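Local coordinates for enoyl-CoA hydratase/isomerase family protein (Bacillus anthracis, PDB 3KQF), which probably catalyses the reversible addition of water to the double bond of enoyl-CoA thioesters, as a member of the crotonase family, at residues Gln8-Ile22 against Glu40-Thr54. Sequence-based numbering, arbitrary orientation. Where two conformers were deposited one is given.
Sequences QNISVDYATPHVVKI and ELQNILTQINEEANT
The carboxylate of E40 takes the backbone of Q8 and N9 in a fork: OE2 accepts from Q8 N at 3.0 Å in an almost straight bond (178°), while OE1 accepts from N9 N at 2.8 Å and weakly from I10 N. Both main bonds come from the syn side, tilted somewhat out of the carboxylate plane, and the side chain, extended beyond CG (chi2 -178°), carries the carboxylate from the helix to the backbone ahead of strand 10-13. At the far end of the interface E51 meets Y14, whose hydroxyl donates a weak bond to E51 OE2 (2.6 Å). T54 OG1 donates to the other oxygen, OE1, from its anti side and tilted out of plane, which helps fix the carboxylate's rotation, and V20 CG2 lies over the centre of one face of the Y14 ring. H18 sets its ring edge against N53, CD2 standing 3.2 Å from N53 O. Between these polar ends the packing is aliphatic. V12 CG2 and I44 CG1 meet tip to tip at 3.7 Å, I10 CD1 rests on I44 CG2, and I48 CD1 touches V20 CG1 and, at 3.6 Å, I22 CD1. Helix 40-49 runs antiparallel to strand 19-22 (174°), within the beta-alpha-beta unit 19-24, 35-49 and 56-61. An aliphatic centre thus seats the helix on the hairpin, while E40 holds the backbone just before strand 10-13 with two good bonds and E51 adds a weaker link to Y14 just after it.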
ATOM      1  N   GLN A   8       4.622   5.442 -38.150  1.00 27.12           N
ATOM      2  CA  GLN A   8       5.829   6.259 -38.186  1.00 26.77           C
ATOM      3  C   GLN A   8       6.377   6.653 -36.817  1.00 25.34           C
ATOM      4  O   GLN A   8       7.563   6.938 -36.693  1.00 26.06           O
ATOM      5  CB  GLN A   8       5.577   7.542 -38.989  1.00 27.51           C
ATOM      6  CG  GLN A   8       5.257   7.327 -40.460  1.00 30.86           C
ATOM      7  CD  GLN A   8       5.243   8.630 -41.240  1.00 32.35           C
ATOM      8  OE1 GLN A   8       5.417   9.709 -40.672  1.00 32.63           O
ATOM      9  NE2 GLN A   8       5.042   8.535 -42.552  1.00 35.66           N
ATOM     10  N   ASN A   9       5.516   6.690 -35.804  1.00 22.82           N
ATOM     11  CA  ASN A   9       5.910   7.120 -34.468  1.00 21.76           C
ATOM     12  C   ASN A   9       6.085   5.974 -33.462  1.00 21.73           C
ATOM     13  O   ASN A   9       6.585   6.195 -32.360  1.00 20.57           O
ATOM     14  CB  ASN A   9       4.884   8.128 -33.947  1.00 21.18           C
ATOM     15  CG  ASN A   9       4.877   9.418 -34.768  1.00 23.71           C
ATOM     16  OD1 ASN A   9       5.856  10.165 -34.775  1.00 20.63           O
ATOM     17  ND2 ASN A   9       3.770   9.687 -35.442  1.00 23.93           N
ATOM     18  N   ILE A  10       5.647   4.775 -33.825  0.60 22.24           N
ATOM     19  CA  ILE A  10       5.856   3.605 -32.974  0.60 22.17           C
ATOM     20  C   ILE A  10       6.276   2.421 -33.841  0.60 22.27           C
ATOM     21  O   ILE A  10       6.146   2.451 -35.067  0.60 21.20           O
ATOM     22  CB  ILE A  10       4.623   3.225 -32.140  0.60 22.45           C
ATOM     23  CG1 ILE A  10       3.484   2.739 -33.031  0.60 21.69           C
ATOM     24  CG2 ILE A  10       4.161   4.394 -31.252  0.60 23.68           C
ATOM     25  CD1 ILE A  10       2.275   2.313 -32.227  0.60 20.00           C
ATOM     26  N   SER A  11       6.805   1.397 -33.186  1.00 21.94           N
ATOM     27  CA  SER A  11       7.240   0.170 -33.841  1.00 22.67           C
ATOM     28  C   SER A  11       6.518  -0.960 -33.133  1.00 21.82           C
ATOM     29  O   SER A  11       6.339  -0.909 -31.922  1.00 20.05           O
ATOM     30  CB  SER A  11       8.747  -0.032 -33.684  1.00 23.88           C
ATOM     31  OG  SER A  11       9.481   1.016 -34.279  1.00 27.64           O
ATOM     32  N   VAL A  12       6.052  -1.954 -33.880  1.00 20.58           N
ATOM     33  CA  VAL A  12       5.384  -3.102 -33.258  1.00 20.73           C
ATOM     34  C   VAL A  12       6.129  -4.342 -33.709  1.00 20.71           C
ATOM     35  O   VAL A  12       6.349  -4.517 -34.903  1.00 18.78           O
ATOM     36  CB  VAL A  12       3.911  -3.213 -33.666  1.00 22.19           C
ATOM     37  CG1 VAL A  12       3.275  -4.454 -33.043  1.00 24.07           C
ATOM     38  CG2 VAL A  12       3.144  -1.987 -33.249  1.00 21.32           C
ATOM     39  N   ASP A  13       6.553  -5.176 -32.761  1.00 19.58           N
ATOM     40  CA  ASP A  13       7.296  -6.394 -33.089  1.00 20.15           C
ATOM     41  C   ASP A  13       6.695  -7.639 -32.426  1.00 20.40           C
ATOM     42  O   ASP A  13       6.601  -7.720 -31.179  1.00 16.32           O
ATOM     43  CB  ASP A  13       8.763  -6.249 -32.691  1.00 20.86           C
ATOM     44  CG  ASP A  13       9.615  -7.446 -33.118  1.00 25.07           C
ATOM     45  OD1 ASP A  13       9.161  -8.269 -33.951  1.00 30.38           O
ATOM     46  OD2 ASP A  13      10.754  -7.559 -32.625  1.00 29.79           O
ATOM     47  N   TYR A  14       6.294  -8.583 -33.286  1.00 21.07           N
ATOM     48  CA  TYR A  14       5.715  -9.878 -32.908  1.00 23.28           C
ATOM     49  C   TYR A  14       6.735 -11.002 -33.106  1.00 23.75           C
ATOM     50  O   TYR A  14       6.359 -12.143 -33.374  1.00 25.26           O
ATOM     51  CB  TYR A  14       4.505 -10.214 -33.802  1.00 23.40           C
ATOM     52  CG  TYR A  14       3.271  -9.378 -33.590  1.00 24.11           C
ATOM     53  CD1 TYR A  14       3.092  -8.185 -34.269  1.00 22.19           C
ATOM     54  CD2 TYR A  14       2.251  -9.819 -32.747  1.00 24.46           C
ATOM     55  CE1 TYR A  14       1.951  -7.425 -34.082  1.00 24.65           C
ATOM     56  CE2 TYR A  14       1.105  -9.070 -32.562  1.00 24.68           C
ATOM     57  CZ  TYR A  14       0.958  -7.879 -33.237  1.00 25.39           C
ATOM     58  OH  TYR A  14      -0.175  -7.126 -33.045  1.00 28.48           O
ATOM     59  N   ALA A  15       8.019 -10.686 -32.990  1.00 25.74           N
ATOM     60  CA  ALA A  15       9.073 -11.674 -33.190  1.00 26.72           C
ATOM     61  C   ALA A  15       8.918 -12.866 -32.255  1.00 26.65           C
ATOM     62  O   ALA A  15       9.008 -14.007 -32.691  1.00 26.23           O
ATOM     63  CB  ALA A  15      10.459 -11.032 -33.013  1.00 27.66           C
ATOM     64  N   THR A  16       8.663 -12.582 -30.976  1.00 25.87           N
ATOM     65  CA  THR A  16       8.528 -13.614 -29.960  1.00 25.03           C
ATOM     66  C   THR A  16       7.087 -14.139 -29.891  1.00 24.15           C
ATOM     67  O   THR A  16       6.153 -13.355 -29.692  1.00 22.95           O
ATOM     68  CB  THR A  16       8.926 -13.047 -28.589  1.00 26.87           C
ATOM     69  OG1 THR A  16      10.190 -12.371 -28.705  1.00 27.19           O
ATOM     70  CG2 THR A  16       9.007 -14.165 -27.539  1.00 25.99           C
ATOM     71  N   PRO A  17       6.901 -15.463 -30.040  1.00 21.99           N
ATOM     72  CA  PRO A  17       5.555 -16.070 -29.998  1.00 21.56           C
ATOM     73  C   PRO A  17       4.722 -15.702 -28.755  1.00 19.81           C
ATOM     74  O   PRO A  17       5.238 -15.733 -27.630  1.00 20.47           O
ATOM     75  CB  PRO A  17       5.850 -17.565 -30.010  1.00 21.94           C
ATOM     76  CG  PRO A  17       7.155 -17.684 -30.700  1.00 21.59           C
ATOM     77  CD  PRO A  17       7.938 -16.464 -30.360  1.00 23.48           C
ATOM     78  N   HIS A  18       3.453 -15.356 -28.988  1.00 17.49           N
ATOM     79  CA  HIS A  18       2.494 -14.927 -27.953  1.00 16.82           C
ATOM     80  C   HIS A  18       2.855 -13.586 -27.291  1.00 16.06           C
ATOM     81  O   HIS A  18       2.142 -13.123 -26.396  1.00 14.87           O
ATOM     82  CB  HIS A  18       2.307 -15.981 -26.852  1.00 17.54           C
ATOM     83  CG  HIS A  18       1.913 -17.334 -27.352  1.00 15.49           C
ATOM     84  ND1 HIS A  18       2.696 -18.450 -27.156  1.00 19.53           N
ATOM     85  CD2 HIS A  18       0.831 -17.751 -28.048  1.00 19.16           C
ATOM     86  CE1 HIS A  18       2.107 -19.498 -27.700  1.00 16.13           C
ATOM     87  NE2 HIS A  18       0.977 -19.100 -28.252  1.00 17.43           N
ATOM     88  N   VAL A  19       3.958 -12.970 -27.711  1.00 16.25           N
ATOM     89  CA  VAL A  19       4.395 -11.693 -27.113  1.00 15.77           C
ATOM     90  C   VAL A  19       4.554 -10.608 -28.165  1.00 16.90           C
ATOM     91  O   VAL A  19       5.173 -10.841 -29.207  1.00 16.66           O
ATOM     92  CB  VAL A  19       5.747 -11.859 -26.378  1.00 15.49           C
ATOM     93  CG1 VAL A  19       6.225 -10.526 -25.782  1.00 17.93           C
ATOM     94  CG2 VAL A  19       5.614 -12.919 -25.282  1.00 16.41           C
ATOM     95  N   VAL A  20       3.978  -9.429 -27.897  1.00 15.11           N
ATOM     96  CA  VAL A  20       4.103  -8.284 -28.787  1.00 15.53           C
ATOM     97  C   VAL A  20       4.851  -7.192 -28.035  1.00 14.66           C
ATOM     98  O   VAL A  20       4.579  -6.966 -26.855  1.00 14.84           O
ATOM     99  CB  VAL A  20       2.724  -7.753 -29.297  1.00 15.99           C
ATOM    100  CG1 VAL A  20       1.864  -7.291 -28.177  1.00 17.03           C
ATOM    101  CG2 VAL A  20       2.935  -6.637 -30.348  1.00 14.95           C
ATOM    102  N   LYS A  21       5.805  -6.551 -28.699  1.00 14.15           N
ATOM    103  CA  LYS A  21       6.607  -5.474 -28.097  1.00 15.35           C
ATOM    104  C   LYS A  21       6.325  -4.208 -28.864  1.00 15.28           C
ATOM    105  O   LYS A  21       6.559  -4.151 -30.081  1.00 15.93           O
ATOM    106  CB  LYS A  21       8.111  -5.798 -28.162  1.00 16.78           C
ATOM    107  CG  LYS A  21       8.999  -4.733 -27.535  1.00 19.10           C
ATOM    108  CD  LYS A  21      10.493  -5.018 -27.656  1.00 27.46           C
ATOM    109  CE  LYS A  21      10.984  -4.881 -29.081  1.00 27.40           C
ATOM    110  NZ  LYS A  21      12.462  -4.862 -29.151  1.00 31.87           N
ATOM    111  N   ILE A  22       5.780  -3.214 -28.171  1.00 16.32           N
ATOM    112  CA  ILE A  22       5.473  -1.926 -28.756  1.00 17.08           C
ATOM    113  C   ILE A  22       6.559  -0.946 -28.311  1.00 17.16           C
ATOM    114  O   ILE A  22       6.815  -0.824 -27.119  1.00 16.67           O
ATOM    115  CB  ILE A  22       4.120  -1.393 -28.262  1.00 16.46           C
ATOM    116  CG1 ILE A  22       3.001  -2.406 -28.548  1.00 21.16           C
ATOM    117  CG2 ILE A  22       3.824  -0.059 -28.922  1.00 19.36           C
ATOM    118  CD1 ILE A  22       1.656  -2.012 -27.983  1.00 21.86           C
ATOM    119  N   GLU A  40      -1.590   6.613 -33.289  1.00 20.88           N
ATOM    120  CA  GLU A  40      -1.034   5.313 -33.698  1.00 21.44           C
ATOM    121  C   GLU A  40      -1.069   4.278 -32.576  1.00 20.31           C
ATOM    122  O   GLU A  40      -1.362   3.091 -32.815  1.00 18.86           O
ATOM    123  CB  GLU A  40       0.405   5.462 -34.213  1.00 21.65           C
ATOM    124  CG  GLU A  40       0.503   6.174 -35.532  1.00 23.74           C
ATOM    125  CD  GLU A  40       1.920   6.280 -36.063  1.00 26.32           C
ATOM    126  OE1 GLU A  40       2.869   5.927 -35.343  1.00 27.83           O
ATOM    127  OE2 GLU A  40       2.081   6.705 -37.233  1.00 28.31           O
ATOM    128  N   LEU A  41      -0.750   4.720 -31.364  1.00 19.11           N
ATOM    129  CA  LEU A  41      -0.747   3.842 -30.218  1.00 19.21           C
ATOM    130  C   LEU A  41      -2.167   3.347 -29.928  1.00 19.82           C
ATOM    131  O   LEU A  41      -2.369   2.165 -29.703  1.00 19.78           O
ATOM    132  CB  LEU A  41      -0.102   4.535 -29.009  1.00 19.62           C
ATOM    133  CG  LEU A  41       0.159   3.696 -27.766  1.00 20.54           C
ATOM    134  CD1 LEU A  41       0.923   2.398 -28.078  1.00 19.56           C
ATOM    135  CD2 LEU A  41       0.933   4.557 -26.753  1.00 18.82           C
ATOM    136  N   GLN A  42      -3.158   4.238 -29.968  1.00 19.18           N
ATOM    137  CA  GLN A  42      -4.544   3.828 -29.750  1.00 19.05           C
ATOM    138  C   GLN A  42      -5.003   2.802 -30.795  1.00 19.39           C
ATOM    139  O   GLN A  42      -5.718   1.870 -30.469  1.00 18.28           O
ATOM    140  CB  GLN A  42      -5.491   5.030 -29.756  1.00 19.52           C
ATOM    141  CG  GLN A  42      -5.319   5.995 -28.572  1.00 20.15           C
ATOM    142  CD  GLN A  42      -6.345   7.124 -28.575  1.00 23.80           C
ATOM    143  OE1 GLN A  42      -7.156   7.231 -29.486  1.00 26.99           O
ATOM    144  NE2 GLN A  42      -6.304   7.975 -27.548  1.00 22.95           N
ATOM    145  N   ASN A  43      -4.613   2.995 -32.054  1.00 19.60           N
ATOM    146  CA  ASN A  43      -5.000   2.068 -33.119  1.00 20.42           C
ATOM    147  C   ASN A  43      -4.406   0.672 -32.887  1.00 19.93           C
ATOM    148  O   ASN A  43      -5.095  -0.327 -33.057  1.00 19.95           O
ATOM    149  CB  ASN A  43      -4.599   2.615 -34.496  1.00 20.94           C
ATOM    150  CG  ASN A  43      -5.327   3.912 -34.853  1.00 24.24           C
ATOM    151  OD1 ASN A  43      -6.322   4.273 -34.229  1.00 31.11           O
ATOM    152  ND2 ASN A  43      -4.838   4.605 -35.878  1.00 27.68           N
ATOM    153  N   ILE A  44      -3.131   0.601 -32.500  0.50 20.22           N
ATOM    154  CA  ILE A  44      -2.496  -0.699 -32.249  0.50 20.80           C
ATOM    155  C   ILE A  44      -3.080  -1.336 -30.981  0.50 20.54           C
ATOM    156  O   ILE A  44      -3.260  -2.547 -30.929  0.50 20.85           O
ATOM    157  CB  ILE A  44      -0.956  -0.619 -32.160  0.50 21.45           C
ATOM    158  CG1 ILE A  44      -0.363  -2.021 -31.962  0.50 21.69           C
ATOM    159  CG2 ILE A  44      -0.523   0.276 -31.028  0.50 21.89           C
ATOM    160  CD1 ILE A  44      -0.681  -2.994 -33.065  0.50 23.16           C
ATOM    161  N   LEU A  45      -3.378  -0.521 -29.968  1.00 19.69           N
ATOM    162  CA  LEU A  45      -4.000  -1.049 -28.736  1.00 19.55           C
ATOM    163  C   LEU A  45      -5.369  -1.704 -29.064  1.00 19.06           C
ATOM    164  O   LEU A  45      -5.711  -2.747 -28.505  1.00 18.59           O
ATOM    165  CB  LEU A  45      -4.127   0.049 -27.686  1.00 19.37           C
ATOM    166  CG  LEU A  45      -2.783   0.488 -27.072  1.00 21.10           C
ATOM    167  CD1 LEU A  45      -2.937   1.718 -26.187  1.00 21.81           C
ATOM    168  CD2 LEU A  45      -2.128  -0.655 -26.287  1.00 23.64           C
ATOM    169  N   THR A  46      -6.122  -1.105 -29.989  1.00 19.23           N
ATOM    170  CA  THR A  46      -7.428  -1.649 -30.419  1.00 19.98           C
ATOM    171  C   THR A  46      -7.264  -2.995 -31.100  1.00 20.17           C
ATOM    172  O   THR A  46      -8.105  -3.881 -30.943  1.00 20.61           O
ATOM    173  CB  THR A  46      -8.160  -0.696 -31.379  1.00 20.04           C
ATOM    174  OG1 THR A  46      -8.346   0.561 -30.740  1.00 21.13           O
ATOM    175  CG2 THR A  46      -9.535  -1.254 -31.802  1.00 21.38           C
ATOM    176  N   GLN A  47      -6.194  -3.143 -31.874  1.00 20.24           N
ATOM    177  CA  GLN A  47      -5.913  -4.402 -32.561  1.00 20.30           C
ATOM    178  C   GLN A  47      -5.525  -5.496 -31.549  1.00 18.84           C
ATOM    179  O   GLN A  47      -6.103  -6.570 -31.534  1.00 19.97           O
ATOM    180  CB  GLN A  47      -4.808  -4.184 -33.607  1.00 20.65           C
ATOM    181  CG  GLN A  47      -4.430  -5.420 -34.415  1.00 24.81           C
ATOM    182  CD  GLN A  47      -3.612  -5.090 -35.670  1.00 29.97           C
ATOM    183  OE1 GLN A  47      -3.098  -3.976 -35.825  1.00 31.98           O
ATOM    184  NE2 GLN A  47      -3.490  -6.068 -36.571  1.00 29.63           N
ATOM    185  N   ILE A  48      -4.573  -5.192 -30.679  1.00 19.26           N
ATOM    186  CA  ILE A  48      -4.107  -6.141 -29.661  1.00 19.07           C
ATOM    187  C   ILE A  48      -5.237  -6.586 -28.720  1.00 19.26           C
ATOM    188  O   ILE A  48      -5.296  -7.752 -28.309  1.00 18.81           O
ATOM    189  CB  ILE A  48      -2.935  -5.545 -28.861  1.00 19.02           C
ATOM    190  CG1 ILE A  48      -1.733  -5.336 -29.788  1.00 20.28           C
ATOM    191  CG2 ILE A  48      -2.554  -6.478 -27.700  1.00 22.74           C
ATOM    192  CD1 ILE A  48      -0.643  -4.434 -29.205  1.00 20.62           C
ATOM    193  N   ASN A  49      -6.160  -5.669 -28.430  1.00 19.58           N
ATOM    194  CA  ASN A  49      -7.303  -5.962 -27.585  1.00 21.15           C
ATOM    195  C   ASN A  49      -8.111  -7.186 -28.093  1.00 21.56           C
ATOM    196  O   ASN A  49      -8.693  -7.926 -27.291  1.00 21.77           O
ATOM    197  CB  ASN A  49      -8.196  -4.710 -27.488  1.00 21.55           C
ATOM    198  CG  ASN A  49      -9.205  -4.797 -26.384  1.00 24.96           C
ATOM    199  OD1 ASN A  49      -8.855  -4.666 -25.208  1.00 26.62           O
ATOM    200  ND2 ASN A  49     -10.480  -4.921 -26.746  1.00 25.54           N
ATOM    201  N   GLU A  50      -8.112  -7.392 -29.412  0.70 21.57           N
ATOM    202  CA  GLU A  50      -8.843  -8.489 -30.048  0.70 21.95           C
ATOM    203  C   GLU A  50      -7.959  -9.660 -30.495  0.70 21.81           C
ATOM    204  O   GLU A  50      -8.430 -10.561 -31.188  0.70 21.01           O
ATOM    205  CB  GLU A  50      -9.622  -7.940 -31.251  0.70 22.45           C
ATOM    206  CG  GLU A  50     -10.655  -6.893 -30.870  0.70 23.33           C
ATOM    207  CD  GLU A  50     -11.803  -7.472 -30.062  0.70 26.80           C
ATOM    208  OE1 GLU A  50     -12.447  -8.435 -30.535  0.70 28.77           O
ATOM    209  OE2 GLU A  50     -12.091  -6.938 -28.971  0.70 29.33           O
ATOM    210  N   GLU A  51      -6.693  -9.657 -30.093  1.00 21.33           N
ATOM    211  CA  GLU A  51      -5.766 -10.732 -30.469  1.00 21.41           C
ATOM    212  C   GLU A  51      -5.712 -11.856 -29.434  1.00 21.16           C
ATOM    213  O   GLU A  51      -5.024 -11.747 -28.429  1.00 21.27           O
ATOM    214  CB  GLU A  51      -4.357 -10.184 -30.708  1.00 21.83           C
ATOM    215  CG  GLU A  51      -4.179  -9.453 -32.027  1.00 23.19           C
ATOM    216  CD  GLU A  51      -2.780  -8.859 -32.188  1.00 26.81           C
ATOM    217  OE1 GLU A  51      -1.944  -8.994 -31.261  1.00 26.44           O
ATOM    218  OE2 GLU A  51      -2.518  -8.249 -33.242  1.00 30.04           O
ATOM    219  N   ALA A  52      -6.440 -12.937 -29.701  1.00 20.88           N
ATOM    220  CA  ALA A  52      -6.448 -14.108 -28.832  1.00 20.90           C
ATOM    221  C   ALA A  52      -5.082 -14.843 -28.779  1.00 20.94           C
ATOM    222  O   ALA A  52      -4.766 -15.509 -27.785  1.00 21.64           O
ATOM    223  CB  ALA A  52      -7.551 -15.074 -29.282  1.00 21.12           C
ATOM    224  N   ASN A  53      -4.291 -14.720 -29.842  0.50 20.71           N
ATOM    225  CA  ASN A  53      -2.979 -15.369 -29.912  0.50 20.70           C
ATOM    226  C   ASN A  53      -1.912 -14.598 -29.121  0.50 19.55           C
ATOM    227  O   ASN A  53      -0.849 -15.140 -28.807  0.50 19.44           O
ATOM    228  CB  ASN A  53      -2.543 -15.496 -31.373  0.50 21.49           C
ATOM    229  CG  ASN A  53      -1.279 -16.316 -31.541  0.50 24.56           C
ATOM    230  OD1 ASN A  53      -0.953 -17.166 -30.708  0.50 29.47           O
ATOM    231  ND2 ASN A  53      -0.569 -16.082 -32.640  0.50 27.57           N
ATOM    232  N   THR A  54      -2.191 -13.336 -28.811  1.00 17.90           N
ATOM    233  CA  THR A  54      -1.241 -12.491 -28.064  1.00 16.84           C
ATOM    234  C   THR A  54      -1.493 -12.623 -26.570  1.00 15.83           C
ATOM    235  O   THR A  54      -2.571 -12.283 -26.079  1.00 14.27           O
ATOM    236  CB  THR A  54      -1.332 -11.029 -28.493  1.00 16.78           C
ATOM    237  OG1 THR A  54      -0.977 -10.938 -29.878  1.00 17.67           O
ATOM    238  CG2 THR A  54      -0.375 -10.158 -27.675  1.00 14.85           C
TER
HETATM  239  O   HOH W   1      -0.306 -19.762 -30.306  1.00 32.11           O